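Local coordinates for alpha-amylase (Eisenia fetida, PDB 6M4K), which probably catalyses the endohydrolysis of alpha-1,4-glucosidic linkages in starch-like polysaccharides, as a calcium- and chloride-dependent amylase of glycoside hydrolase family 13, at residues D17-L22 with Y337-L342; Y234-D239 with R255-K260; I453-N458 with G467-T472. All coordinates share one frame; numbering follows the deposited sequence.

Contact 1 (D17-L22 with Y337-L342)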
ATOM      1  N   ASP A  17      -4.267   1.239  13.190  1.00 13.93           N
ATOM      2  CA  ASP A  17      -3.923   0.010  12.483  1.00 13.29           C
ATOM      3  C   ASP A  17      -3.594   0.230  11.003  1.00 13.48           C
ATOM      4  O   ASP A  17      -2.652  -0.364  10.475  1.00 15.84           O
ATOM      5  CB  ASP A  17      -5.090  -0.981  12.642  1.00 14.60           C
ATOM      6  CG  ASP A  17      -4.753  -2.376  12.178  1.00 16.70           C
ATOM      7  OD1 ASP A  17      -3.692  -2.914  12.578  1.00 18.57           O
ATOM      8  OD2 ASP A  17      -5.558  -2.961  11.424  1.00 15.99           O
ATOM      9  N   VAL A  18      -4.378   1.052  10.309  1.00 13.29           N
ATOM     10  CA  VAL A  18      -4.291   1.174   8.853  1.00 12.51           C
ATOM     11  C   VAL A  18      -3.110   2.062   8.489  1.00 12.03           C
ATOM     12  O   VAL A  18      -2.833   3.053   9.164  1.00 13.04           O
ATOM     13  CB  VAL A  18      -5.622   1.744   8.323  1.00 12.84           C
ATOM     14  CG1 VAL A  18      -5.539   2.032   6.828  1.00 13.78           C
ATOM     15  CG2 VAL A  18      -6.760   0.790   8.614  1.00 14.06           C
ATOM     16  N   ILE A  19      -2.410   1.716   7.418  1.00 12.86           N
ATOM     17  CA  ILE A  19      -1.300   2.544   6.955  1.00 12.52           C
ATOM     18  C   ILE A  19      -1.630   3.154   5.589  1.00 12.84           C
ATOM     19  O   ILE A  19      -2.564   2.734   4.898  1.00 12.54           O
ATOM     20  CB  ILE A  19       0.031   1.776   6.956  1.00 14.05           C
ATOM     21  CG1 ILE A  19      -0.024   0.631   5.959  1.00 14.70           C
ATOM     22  CG2 ILE A  19       0.324   1.248   8.381  1.00 16.17           C
ATOM     23  CD1 ILE A  19       1.329  -0.025   5.723  1.00 17.84           C
ATOM     24  N   VAL A  20      -0.869   4.187   5.221  1.00 12.53           N
ATOM     25  CA  VAL A  20      -1.128   4.972   4.015  1.00 12.77           C
ATOM     26  C   VAL A  20       0.166   5.114   3.227  1.00 12.14           C
ATOM     27  O   VAL A  20       1.207   5.457   3.794  1.00 12.55           O
ATOM     28  CB  VAL A  20      -1.686   6.371   4.350  1.00 13.43           C
ATOM     29  CG1 VAL A  20      -1.923   7.169   3.063  1.00 15.00           C
ATOM     30  CG2 VAL A  20      -2.945   6.274   5.171  1.00 15.54           C
ATOM     31  N   HIS A  21       0.100   4.909   1.917  1.00 11.59           N
ATOM     32  CA  HIS A  21       1.248   5.169   1.055  1.00 10.97           C
ATOM     33  C   HIS A  21       1.158   6.605   0.557  1.00 12.29           C
ATOM     34  O   HIS A  21       0.328   6.914  -0.304  1.00 12.68           O
ATOM     35  CB  HIS A  21       1.237   4.219  -0.128  1.00 12.68           C
ATOM     36  CG  HIS A  21       2.441   4.344  -1.002  1.00 11.25           C
ATOM     37  ND1 HIS A  21       2.493   3.794  -2.263  1.00 13.75           N
ATOM     38  CD2 HIS A  21       3.648   4.912  -0.782  1.00 13.20           C
ATOM     39  CE1 HIS A  21       3.680   4.035  -2.792  1.00 12.90           C
ATOM     40  NE2 HIS A  21       4.400   4.711  -1.912  1.00 13.51           N
ATOM     41  N   LEU A  22       1.981   7.492   1.120  1.00 11.36           N
ATOM     42  CA  LEU A  22       2.004   8.892   0.687  1.00 12.00           C
ATOM     43  C   LEU A  22       2.999   9.008  -0.474  1.00 11.97           C
ATOM     44  O   LEU A  22       4.132   9.473  -0.343  1.00 12.76           O
ATOM     45  CB  LEU A  22       2.308   9.811   1.865  1.00 12.77           C
ATOM     46  CG  LEU A  22       1.249   9.835   2.969  1.00 12.45           C
ATOM     47  CD1 LEU A  22       1.678  10.774   4.095  1.00 14.50           C
ATOM     48  CD2 LEU A  22      -0.107  10.260   2.427  1.00 14.34           C
ATOM     49  N   TYR A 337      -9.268  -9.097   7.283  1.00 14.65           N
ATOM     50  CA  TYR A 337      -8.349  -9.831   6.433  1.00 14.42           C
ATOM     51  C   TYR A 337      -7.177  -8.938   6.052  1.00 13.06           C
ATOM     52  O   TYR A 337      -7.324  -7.980   5.276  1.00 15.42           O
ATOM     53  CB  TYR A 337      -9.025 -10.360   5.158  1.00 14.67           C
ATOM     54  CG  TYR A 337      -8.047 -11.056   4.228  1.00 13.43           C
ATOM     55  CD1 TYR A 337      -7.559 -12.328   4.526  1.00 14.08           C
ATOM     56  CD2 TYR A 337      -7.584 -10.430   3.074  1.00 14.09           C
ATOM     57  CE1 TYR A 337      -6.656 -12.965   3.689  1.00 13.73           C
ATOM     58  CE2 TYR A 337      -6.684 -11.052   2.240  1.00 15.64           C
ATOM     59  CZ  TYR A 337      -6.207 -12.313   2.550  1.00 13.09           C
ATOM     60  OH  TYR A 337      -5.314 -12.901   1.691  1.00 15.28           O
ATOM     61  N   GLY A 338      -6.001  -9.239   6.596  1.00 13.65           N
ATOM     62  CA  GLY A 338      -4.779  -8.584   6.189  1.00 13.97           C
ATOM     63  C   GLY A 338      -4.534  -7.266   6.892  1.00 13.45           C
ATOM     64  O   GLY A 338      -5.408  -6.672   7.522  1.00 13.93           O
ATOM     65  N   HIS A 339      -3.295  -6.803   6.772  1.00 12.30           N
ATOM     66  CA  HIS A 339      -2.925  -5.463   7.204  1.00 13.40           C
ATOM     67  C   HIS A 339      -3.228  -4.499   6.063  1.00 12.12           C
ATOM     68  O   HIS A 339      -2.626  -4.607   4.989  1.00 13.17           O
ATOM     69  CB  HIS A 339      -1.439  -5.418   7.551  1.00 12.69           C
ATOM     70  CG  HIS A 339      -1.024  -4.144   8.206  1.00 13.24           C
ATOM     71  ND1 HIS A 339       0.284  -3.713   8.257  1.00 13.13           N
ATOM     72  CD2 HIS A 339      -1.758  -3.211   8.851  1.00 13.67           C
ATOM     73  CE1 HIS A 339       0.335  -2.567   8.912  1.00 14.92           C
ATOM     74  NE2 HIS A 339      -0.890  -2.241   9.287  1.00 14.39           N
ATOM     75  N   VAL A 340      -4.138  -3.560   6.297  1.00 12.33           N
ATOM     76  CA  VAL A 340      -4.669  -2.707   5.226  1.00 11.66           C
ATOM     77  C   VAL A 340      -3.785  -1.487   5.002  1.00 11.41           C
ATOM     78  O   VAL A 340      -3.487  -0.735   5.940  1.00 12.03           O
ATOM     79  CB  VAL A 340      -6.102  -2.261   5.538  1.00 11.97           C
ATOM     80  CG1 VAL A 340      -6.596  -1.284   4.461  1.00 13.67           C
ATOM     81  CG2 VAL A 340      -7.028  -3.474   5.649  1.00 13.89           C
ATOM     82  N   ARG A 341      -3.398  -1.277   3.740  1.00 12.17           N
ATOM     83  CA  ARG A 341      -2.714  -0.072   3.296  1.00 12.02           C
ATOM     84  C   ARG A 341      -3.607   0.639   2.284  1.00 11.67           C
ATOM     85  O   ARG A 341      -4.122   0.009   1.351  1.00 13.40           O
ATOM     86  CB  ARG A 341      -1.377  -0.437   2.643  1.00 12.34           C
ATOM     87  CG  ARG A 341      -0.582   0.770   2.149  1.00 13.30           C
ATOM     88  CD  ARG A 341       0.665   0.357   1.375  1.00 13.64           C
ATOM     89  NE  ARG A 341       0.317  -0.322   0.128  1.00 14.73           N
ATOM     90  CZ  ARG A 341       1.153  -1.073  -0.591  1.00 13.92           C
ATOM     91  NH1 ARG A 341       2.405  -1.246  -0.204  1.00 13.89           N
ATOM     92  NH2 ARG A 341       0.737  -1.659  -1.714  1.00 15.33           N
ATOM     93  N   LEU A 342      -3.808   1.937   2.476  1.00 11.96           N
ATOM     94  CA  LEU A 342      -4.508   2.772   1.501  1.00 12.32           C
ATOM     95  C   LEU A 342      -3.503   3.530   0.645  1.00 11.80           C
ATOM     96  O   LEU A 342      -2.577   4.157   1.169  1.00 13.10           O
ATOM     97  CB  LEU A 342      -5.403   3.797   2.201  1.00 14.28           C
ATOM     98  CG  LEU A 342      -6.416   3.304   3.232  1.00 14.73           C
ATOM     99  CD1 LEU A 342      -7.370   4.424   3.619  1.00 16.24           C
ATOM    100  CD2 LEU A 342      -7.196   2.119   2.708  1.00 15.52           C
TER
HETATM  101  O   HOH W   1      -5.587  -3.960   8.797  1.00 15.77           O
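Ile19 and Arg341 pair across the closing seam of a (beta/alpha)8 TIM barrel, where the first strand, 19-22, runs parallel beside the last, 339-344. Their side chains cross obliquely inside the barrel, with Ile19 CG1 3.7 Å from Arg341 CB. With CG1 lodged between its own backbone N and carbonyl carbon (chi1 64°), Ile19 turns this branch to the arginine stem and CG2 to His339, whose imidazole it meets at about a right angle. A beta-branched residue suits the place because each branch serves a different neighbour. Arg341 supplies methylenes for packing, then bends at chi3 (66°); its guanidinium reaches Gln46 and makes a cation-pi contact with Phe298.

On the other face the side chains of these two segments are apolar: Val18 CG1 lies 3.9 Å from Leu342 CG and 4.2 Å from Val340 CG1, and helices 322-334 and 389-401 pack over them. Between the two faces run the bonds of a parallel pair: Ile19 N to Val340 O (3.1 Å), Leu342 N to Ile19 O (2.8 Å) and His21 N to Leu342 O (2.9 Å).

Ahead of these, His339 adds a side-chain bond. Its NE2 donates to Asp17 O at 2.8 Å, the oxygen lying in the ring plane at the edge, while ND1 is hydrogen-bonded to Tyr232; these bonds and a stack on Tyr10 probably fix the ring's rotation. Asp17 OD1 is hydrogen-bonded to Tyr10 and OD2 to His398, and a water donates to OD2 and Gly338 O and accepts from Val340 N at 2.9 Å.

Contact 2 (Y234-D239 with R255-K260)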
ATOM      1  N   TYR A 234       7.382  -5.905   5.200  1.00 13.85           N
ATOM      2  CA  TYR A 234       6.448  -6.466   4.242  1.00 13.39           C
ATOM      3  C   TYR A 234       7.072  -6.444   2.857  1.00 12.61           C
ATOM      4  O   TYR A 234       7.714  -5.463   2.465  1.00 13.40           O
ATOM      5  CB  TYR A 234       5.043  -5.842   4.288  1.00 14.23           C
ATOM      6  CG  TYR A 234       4.933  -4.341   4.141  1.00 12.13           C
ATOM      7  CD1 TYR A 234       5.183  -3.504   5.216  1.00 13.59           C
ATOM      8  CD2 TYR A 234       4.539  -3.768   2.936  1.00 13.26           C
ATOM      9  CE1 TYR A 234       5.055  -2.126   5.107  1.00 14.85           C
ATOM     10  CE2 TYR A 234       4.379  -2.393   2.819  1.00 12.60           C
ATOM     11  CZ  TYR A 234       4.651  -1.581   3.905  1.00 13.03           C
ATOM     12  OH  TYR A 234       4.517  -0.208   3.817  1.00 14.32           O
ATOM     13  N   GLN A 235       6.919  -7.540   2.134  1.00 12.18           N
ATOM     14  CA  GLN A 235       7.711  -7.831   0.949  1.00 12.52           C
ATOM     15  C   GLN A 235       6.814  -7.724  -0.270  1.00 12.83           C
ATOM     16  O   GLN A 235       5.750  -8.349  -0.317  1.00 14.13           O
ATOM     17  CB  GLN A 235       8.283  -9.247   1.052  1.00 13.69           C
ATOM     18  CG  GLN A 235       9.247  -9.422   2.200  1.00 15.18           C
ATOM     19  CD  GLN A 235       9.406 -10.877   2.577  1.00 14.97           C
ATOM     20  OE1 GLN A 235      10.343 -11.555   2.135  1.00 17.08           O
ATOM     21  NE2 GLN A 235       8.463 -11.385   3.359  1.00 14.82           N
ATOM     22  N   GLU A 236       7.223  -6.914  -1.249  1.00 13.58           N
ATOM     23  CA  GLU A 236       6.471  -6.839  -2.494  1.00 12.42           C
ATOM     24  C   GLU A 236       6.809  -8.067  -3.319  1.00 14.52           C
ATOM     25  O   GLU A 236       7.880  -8.149  -3.934  1.00 15.08           O
ATOM     26  CB  GLU A 236       6.792  -5.576  -3.280  1.00 13.66           C
ATOM     27  CG  GLU A 236       5.888  -5.497  -4.514  1.00 14.14           C
ATOM     28  CD  GLU A 236       6.507  -4.850  -5.745  1.00 18.27           C
ATOM     29  OE1 GLU A 236       7.751  -4.779  -5.869  1.00 17.61           O
ATOM     30  OE2 GLU A 236       5.712  -4.417  -6.617  1.00 18.92           O
ATOM     31  N   VAL A 237       5.904  -9.033  -3.328  1.00 14.46           N
ATOM     32  CA  VAL A 237       5.994 -10.202  -4.186  1.00 14.14           C
ATOM     33  C   VAL A 237       4.736 -10.194  -5.028  1.00 15.09           C
ATOM     34  O   VAL A 237       3.630 -10.385  -4.499  1.00 15.54           O
ATOM     35  CB  VAL A 237       6.094 -11.503  -3.380  1.00 15.23           C
ATOM     36  CG1 VAL A 237       6.209 -12.697  -4.326  1.00 17.50           C
ATOM     37  CG2 VAL A 237       7.265 -11.441  -2.417  1.00 17.39           C
ATOM     38  N   ILE A 238       4.887  -9.967  -6.326  1.00 16.85           N
ATOM     39  CA  ILE A 238       3.756  -9.984  -7.243  1.00 17.29           C
ATOM     40  C   ILE A 238       3.495 -11.442  -7.616  1.00 19.96           C
ATOM     41  O   ILE A 238       4.267 -12.053  -8.361  1.00 20.67           O
ATOM     42  CB  ILE A 238       4.026  -9.133  -8.489  1.00 18.81           C
ATOM     43  CG1 ILE A 238       4.362  -7.687  -8.109  1.00 20.04           C
ATOM     44  CG2 ILE A 238       2.812  -9.171  -9.404  1.00 22.80           C
ATOM     45  CD1 ILE A 238       4.890  -6.856  -9.276  1.00 19.88           C
ATOM     46  N   ASP A 239       2.412 -12.013  -7.090  1.00 19.88           N
ATOM     47  CA  ASP A 239       2.091 -13.421  -7.345  1.00 21.77           C
ATOM     48  C   ASP A 239       0.587 -13.536  -7.560  1.00 22.75           C
ATOM     49  O   ASP A 239      -0.183 -13.574  -6.597  1.00 22.04           O
ATOM     50  CB  ASP A 239       2.561 -14.315  -6.203  1.00 20.95           C
ATOM     51  CG  ASP A 239       2.128 -15.771  -6.370  1.00 21.07           C
ATOM     52  OD1 ASP A 239       1.764 -16.158  -7.499  1.00 27.47           O
ATOM     53  OD2 ASP A 239       2.194 -16.521  -5.371  1.00 23.23           O
ATOM     54  N   ARG A 255       5.642 -10.250   6.357  1.00 13.53           N
ATOM     55  CA  ARG A 255       4.415 -10.232   5.578  1.00 13.32           C
ATOM     56  C   ARG A 255       4.720 -10.054   4.093  1.00 13.26           C
ATOM     57  O   ARG A 255       5.828  -9.676   3.698  1.00 12.94           O
ATOM     58  CB  ARG A 255       3.465  -9.144   6.078  1.00 14.12           C
ATOM     59  CG  ARG A 255       2.814  -9.501   7.406  1.00 13.76           C
ATOM     60  CD  ARG A 255       1.683  -8.547   7.731  1.00 14.70           C
ATOM     61  NE  ARG A 255       1.171  -8.780   9.080  1.00 14.81           N
ATOM     62  CZ  ARG A 255      -0.096  -9.042   9.377  1.00 15.19           C
ATOM     63  NH1 ARG A 255      -1.017  -9.103   8.428  1.00 14.36           N
ATOM     64  NH2 ARG A 255      -0.441  -9.257  10.638  1.00 15.33           N
ATOM     65  N   VAL A 256       3.723 -10.360   3.264  1.00 12.98           N
ATOM     66  CA  VAL A 256       3.842 -10.308   1.815  1.00 14.38           C
ATOM     67  C   VAL A 256       2.641  -9.563   1.259  1.00 12.88           C
ATOM     68  O   VAL A 256       1.510  -9.765   1.716  1.00 13.91           O
ATOM     69  CB  VAL A 256       3.949 -11.725   1.208  1.00 14.85           C
ATOM     70  CG1 VAL A 256       4.061 -11.656  -0.300  1.00 16.52           C
ATOM     71  CG2 VAL A 256       5.150 -12.472   1.810  1.00 16.68           C
ATOM     72  N   THR A 257       2.892  -8.689   0.289  1.00 13.03           N
ATOM     73  CA  THR A 257       1.814  -8.049  -0.457  1.00 12.82           C
ATOM     74  C   THR A 257       0.960  -9.103  -1.141  1.00 13.58           C
ATOM     75  O   THR A 257       1.466  -9.923  -1.913  1.00 15.31           O
ATOM     76  CB  THR A 257       2.416  -7.160  -1.550  1.00 13.87           C
ATOM     77  OG1 THR A 257       3.309  -7.946  -2.361  1.00 14.71           O
ATOM     78  CG2 THR A 257       3.184  -5.984  -0.960  1.00 14.80           C
ATOM     79  N   GLU A 258      -0.350  -9.052  -0.912  1.00 13.13           N
ATOM     80  CA  GLU A 258      -1.263  -9.986  -1.571  1.00 14.25           C
ATOM     81  C   GLU A 258      -1.944  -9.277  -2.742  1.00 13.24           C
ATOM     82  O   GLU A 258      -2.989  -8.637  -2.586  1.00 14.30           O
ATOM     83  CB  GLU A 258      -2.253 -10.564  -0.565  1.00 13.80           C
ATOM     84  CG  GLU A 258      -3.296 -11.523  -1.167  1.00 15.43           C
ATOM     85  CD  GLU A 258      -2.688 -12.621  -2.025  1.00 15.59           C
ATOM     86  OE1 GLU A 258      -2.683 -13.800  -1.590  1.00 17.62           O
ATOM     87  OE2 GLU A 258      -2.234 -12.320  -3.151  1.00 16.56           O
ATOM     88  N   PHE A 259      -1.334  -9.378  -3.926  1.00 14.01           N
ATOM     89  CA  PHE A 259      -1.920  -8.757  -5.109  1.00 13.57           C
ATOM     90  C   PHE A 259      -3.211  -9.437  -5.563  1.00 15.19           C
ATOM     91  O   PHE A 259      -4.001  -8.829  -6.295  1.00 14.47           O
ATOM     92  CB  PHE A 259      -0.888  -8.719  -6.237  1.00 13.59           C
ATOM     93  CG  PHE A 259       0.133  -7.629  -6.081  1.00 13.82           C
ATOM     94  CD1 PHE A 259       1.267  -7.814  -5.292  1.00 14.38           C
ATOM     95  CD2 PHE A 259      -0.061  -6.399  -6.700  1.00 14.57           C
ATOM     96  CE1 PHE A 259       2.196  -6.795  -5.142  1.00 14.49           C
ATOM     97  CE2 PHE A 259       0.864  -5.377  -6.552  1.00 14.89           C
ATOM     98  CZ  PHE A 259       1.990  -5.571  -5.773  1.00 14.44           C
ATOM     99  N   LYS A 260      -3.466 -10.677  -5.140  1.00 13.69           N
ATOM    100  CA  LYS A 260      -4.743 -11.291  -5.503  1.00 14.47           C
ATOM    101  C   LYS A 260      -5.915 -10.558  -4.874  1.00 13.94           C
ATOM    102  O   LYS A 260      -7.019 -10.573  -5.418  1.00 14.51           O
ATOM    103  CB  LYS A 260      -4.782 -12.764  -5.084  1.00 15.08           C
ATOM    104  CG  LYS A 260      -3.773 -13.638  -5.810  1.00 16.77           C
ATOM    105  CD  LYS A 260      -3.669 -15.019  -5.147  1.00 17.85           C
ATOM    106  CE  LYS A 260      -2.631 -15.903  -5.841  1.00 20.54           C
ATOM    107  NZ  LYS A 260      -2.456 -17.190  -5.102  1.00 21.63           N
TER
HETATM  108  O   HOH W   2       0.923 -11.177  -4.607  1.00 15.94           O
HETATM  109  O   HOH W   3      -0.100 -13.687  -3.945  1.00 18.60           O
HETATM  110  O   HOH W   4      -0.084 -18.382  -6.262  1.00 31.30           O
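Phe259 lays one ring face against Ile238, whose CG1 sits 4.1 Å from the Phe259 ring centroid and 24° off its normal, a CH-pi contact. At the edge are Val237 O, 3.6 Å from Phe259 CD1, and Glu236 CG; Phe298 packs edge-to-face. A flat, apolar ring suits this place, offering both face and edge.

Thr257 works through both branches: OG1, flanked by backbone N and C (chi1 54°), accepts from Val237 N at 3.0 Å past the end of strand 232-235, while CG2 rests against Glu236 CA. These are the fifth and sixth parallel strands of the TIM barrel, whose C-terminal ends pass into loop and helix. Glu258 N-caps helix 259-270, its OE2 accepting from Lys260 N and its OE1 from Leu290 N.

Gln235 grips Arg255 O twice, with its backbone N (2.9 Å) and, from the opposite face of that carbonyl's plane, with NE2 (3.2 Å), which also bonds Tyr250 O; Gln235 O accepts from Thr257 N at 2.9 Å, the straightest bond here (170°). A leucine here has no amide and would probably leave Arg255 O with one donor fewer and Tyr250 O without its mate. Val256 CG2 lies 3.8 Å from Gln235 NE2.

Contact 3 (I453-N458 with G467-T472)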
ATOM      1  N   ILE A 453     -20.726   6.875   6.079  1.00 16.66           N
ATOM      2  CA  ILE A 453     -20.292   7.106   4.706  1.00 18.13           C
ATOM      3  C   ILE A 453     -20.653   8.522   4.269  1.00 18.76           C
ATOM      4  O   ILE A 453     -19.852   9.206   3.628  1.00 18.58           O
ATOM      5  CB  ILE A 453     -20.890   6.048   3.759  1.00 19.17           C
ATOM      6  CG1 ILE A 453     -20.459   4.637   4.174  1.00 21.52           C
ATOM      7  CG2 ILE A 453     -20.498   6.332   2.305  1.00 21.89           C
ATOM      8  CD1 ILE A 453     -18.968   4.402   4.099  1.00 21.59           C
ATOM      9  N   SER A 454     -21.866   8.974   4.607  1.00 20.25           N
ATOM     10  CA  SER A 454     -22.369  10.276   4.175  1.00 20.67           C
ATOM     11  C   SER A 454     -22.309  11.351   5.253  1.00 19.72           C
ATOM     12  O   SER A 454     -22.331  12.542   4.913  1.00 21.93           O
ATOM     13  CB  SER A 454     -23.817  10.148   3.676  1.00 21.23           C
ATOM     14  OG  SER A 454     -24.701   9.736   4.701  1.00 22.38           O
ATOM     15  N   CYS A 455     -22.226  10.976   6.523  1.00 19.57           N
ATOM     16  CA  CYS A 455     -22.270  11.914   7.635  1.00 21.11           C
ATOM     17  C   CYS A 455     -20.917  11.971   8.332  1.00 23.21           C
ATOM     18  O   CYS A 455     -20.068  11.088   8.168  1.00 21.59           O
ATOM     19  CB  CYS A 455     -23.350  11.511   8.641  1.00 21.25           C
ATOM     20  SG  CYS A 455     -24.973  11.218   7.887  1.00 22.85           S
ATOM     21  N   ASP A 456     -20.727  13.024   9.128  1.00 22.56           N
ATOM     22  CA  ASP A 456     -19.447  13.230   9.794  1.00 22.35           C
ATOM     23  C   ASP A 456     -19.326  12.388  11.055  1.00 20.20           C
ATOM     24  O   ASP A 456     -18.232  11.908  11.380  1.00 21.50           O
ATOM     25  CB  ASP A 456     -19.278  14.705  10.149  1.00 22.47           C
ATOM     26  CG  ASP A 456     -19.281  15.593   8.931  1.00 27.69           C
ATOM     27  OD1 ASP A 456     -18.646  15.229   7.916  1.00 25.52           O
ATOM     28  OD2 ASP A 456     -19.928  16.659   8.987  1.00 28.02           O
ATOM     29  N   ASN A 457     -20.427  12.206  11.773  1.00 20.57           N
ATOM     30  CA  ASN A 457     -20.426  11.600  13.091  1.00 19.95           C
ATOM     31  C   ASN A 457     -21.198  10.286  13.060  1.00 22.71           C
ATOM     32  O   ASN A 457     -21.928   9.998  12.108  1.00 22.78           O
ATOM     33  CB  ASN A 457     -21.042  12.579  14.105  1.00 22.38           C
ATOM     34  CG  ASN A 457     -20.404  13.959  14.030  1.00 26.22           C
ATOM     35  OD1 ASN A 457     -19.183  14.081  13.930  1.00 25.36           O
ATOM     36  ND2 ASN A 457     -21.230  15.001  14.046  1.00 26.07           N
ATOM     37  N   ASN A 458     -21.017   9.474  14.099  1.00 21.27           N
ATOM     38  CA  ASN A 458     -21.671   8.171  14.144  1.00 20.46           C
ATOM     39  C   ASN A 458     -23.036   8.208  14.823  1.00 21.36           C
ATOM     40  O   ASN A 458     -23.751   7.201  14.805  1.00 19.63           O
ATOM     41  CB  ASN A 458     -20.780   7.143  14.851  1.00 21.57           C
ATOM     42  CG  ASN A 458     -20.856   7.248  16.362  1.00 24.57           C
ATOM     43  OD1 ASN A 458     -20.473   8.265  16.944  1.00 28.08           O
ATOM     44  ND2 ASN A 458     -21.356   6.204  17.003  1.00 27.07           N
ATOM     45  N   GLY A 467     -22.801  17.461   2.671  1.00 29.92           N
ATOM     46  CA  GLY A 467     -24.008  17.940   2.032  1.00 32.32           C
ATOM     47  C   GLY A 467     -25.044  16.883   1.723  1.00 39.59           C
ATOM     48  O   GLY A 467     -26.179  17.236   1.376  1.00 33.84           O
ATOM     49  N   ALA A 468     -24.702  15.601   1.840  1.00 28.85           N
ATOM     50  CA  ALA A 468     -25.621  14.524   1.495  1.00 29.25           C
ATOM     51  C   ALA A 468     -25.784  13.531   2.641  1.00 26.07           C
ATOM     52  O   ALA A 468     -26.079  12.356   2.409  1.00 26.04           O
ATOM     53  CB  ALA A 468     -25.190  13.818   0.208  1.00 32.60           C
ATOM     54  N   CYS A 469     -25.604  13.985   3.881  1.00 28.72           N
ATOM     55  CA  CYS A 469     -25.760  13.096   5.027  1.00 25.53           C
ATOM     56  C   CYS A 469     -27.170  12.519   5.050  1.00 28.29           C
ATOM     57  O   CYS A 469     -28.161  13.255   4.993  1.00 29.64           O
ATOM     58  CB  CYS A 469     -25.459  13.857   6.323  1.00 32.12           C
ATOM     59  SG  CYS A 469     -25.891  13.036   7.888  1.00 28.19           S
ATOM     60  N   ARG A 470     -27.254  11.192   5.101  1.00 24.47           N
ATOM     61  CA  ARG A 470     -28.522  10.489   4.996  1.00 26.59           C
ATOM     62  C   ARG A 470     -29.310  10.583   6.298  1.00 28.34           C
ATOM     63  O   ARG A 470     -28.785  10.941   7.358  1.00 26.44           O
ATOM     64  CB  ARG A 470     -28.299   9.012   4.648  1.00 25.36           C
ATOM     65  CG  ARG A 470     -27.665   8.778   3.290  1.00 25.54           C
ATOM     66  CD  ARG A 470     -27.582   7.295   2.952  1.00 28.32           C
ATOM     67  NE  ARG A 470     -26.741   7.061   1.777  1.00 33.02           N
ATOM     68  CZ  ARG A 470     -27.152   7.181   0.519  1.00 39.01           C
ATOM     69  NH1 ARG A 470     -28.404   7.540   0.255  1.00 35.37           N
ATOM     70  NH2 ARG A 470     -26.308   6.951  -0.481  1.00 31.60           N
ATOM     71  N   ALA A 471     -30.594  10.247   6.198  1.00 25.39           N
ATOM     72  CA  ALA A 471     -31.450  10.192   7.369  1.00 27.83           C
ATOM     73  C   ALA A 471     -30.904   9.203   8.392  1.00 31.39           C
ATOM     74  O   ALA A 471     -30.245   8.214   8.056  1.00 26.57           O
ATOM     75  CB  ALA A 471     -32.867   9.779   6.966  1.00 27.80           C
ATOM     76  N   THR A 472     -31.200   9.482   9.654  1.00 27.87           N
ATOM     77  CA  THR A 472     -30.731   8.657  10.754  1.00 28.88           C
ATOM     78  C   THR A 472     -31.265   7.233  10.640  1.00 30.69           C
ATOM     79  O   THR A 472     -32.421   7.011  10.268  1.00 29.36           O
ATOM     80  CB  THR A 472     -31.216   9.293  12.054  1.00 33.43           C
ATOM     81  OG1 THR A 472     -30.256  10.257  12.505  1.00 43.18           O
ATOM     82  CG2 THR A 472     -31.431   8.246  13.096  1.00 34.78           C
TER
HETATM   83  O   HOH W   5     -22.421  13.998   2.447  1.00 25.16           O
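Ser454 lies against the aliphatic stem of Arg470, and its OG stands only obliquely to the guanidinium, the one flat side-chain group in this contact. The planar end looks elsewhere for partners: NH2 bonds Asn490 O, and NE makes a long, weak ion pair with Asp451. What touches across is the stem, with Arg470 CG 3.4 Å from Ser454 OG.

That hydroxyl is the polar centre of the contact. Ser454 OG accepts from Arg470 N at 3.0 Å, and it is also hydrogen-bonded to Asp451. A serine fits well, being small enough to lie close to the opposing chain, with Ser454 CB 3.4 Å from Ala468 O. A water joins the backbones as well, donating to Ser454 O and accepting from Ala468 N, each at 2.9 Å.

Next to the serine is the Cys455-Cys469 disulfide, its SG atoms 2.0 Å apart and its chi3 at 90°, the relaxed value for such a bond. Both segments belong to the loop between strands 447-449 and 473-475 of the C-terminal all-beta domain, and Cys462, which pairs with Cys450, packs against Cys469. Neither segment is regular strand or helix; with no strand pairing between them, the disulfide is the covalent tie between the two segments. Its chemistry implies a link that holds as long as the surroundings stay oxidising, consistent with a secreted enzyme.

Contacts 1 and 2 are buried pairings of parallel strands in the same eight-stranded barrel, one joining its first and last strands, the other its fifth and sixth. They touch inside it, where Arg341 NH1 packs 3.8 Å from Tyr234 CE2 and Ile19 CD1 lies near Tyr234 OH. Contact 1 packs hydrocarbon beneath the helices, with a single bridging water at one end, whereas in contact 2 several waters and an N-cap join the pairing. Contact 3 stands apart in the C-terminal domain, its centre about 24 Å from that of contact 1 and 35 Å from that of contact 2. Partly exposed and irregular, it relies on a disulfide, one direct hydrogen bond and a bridging water.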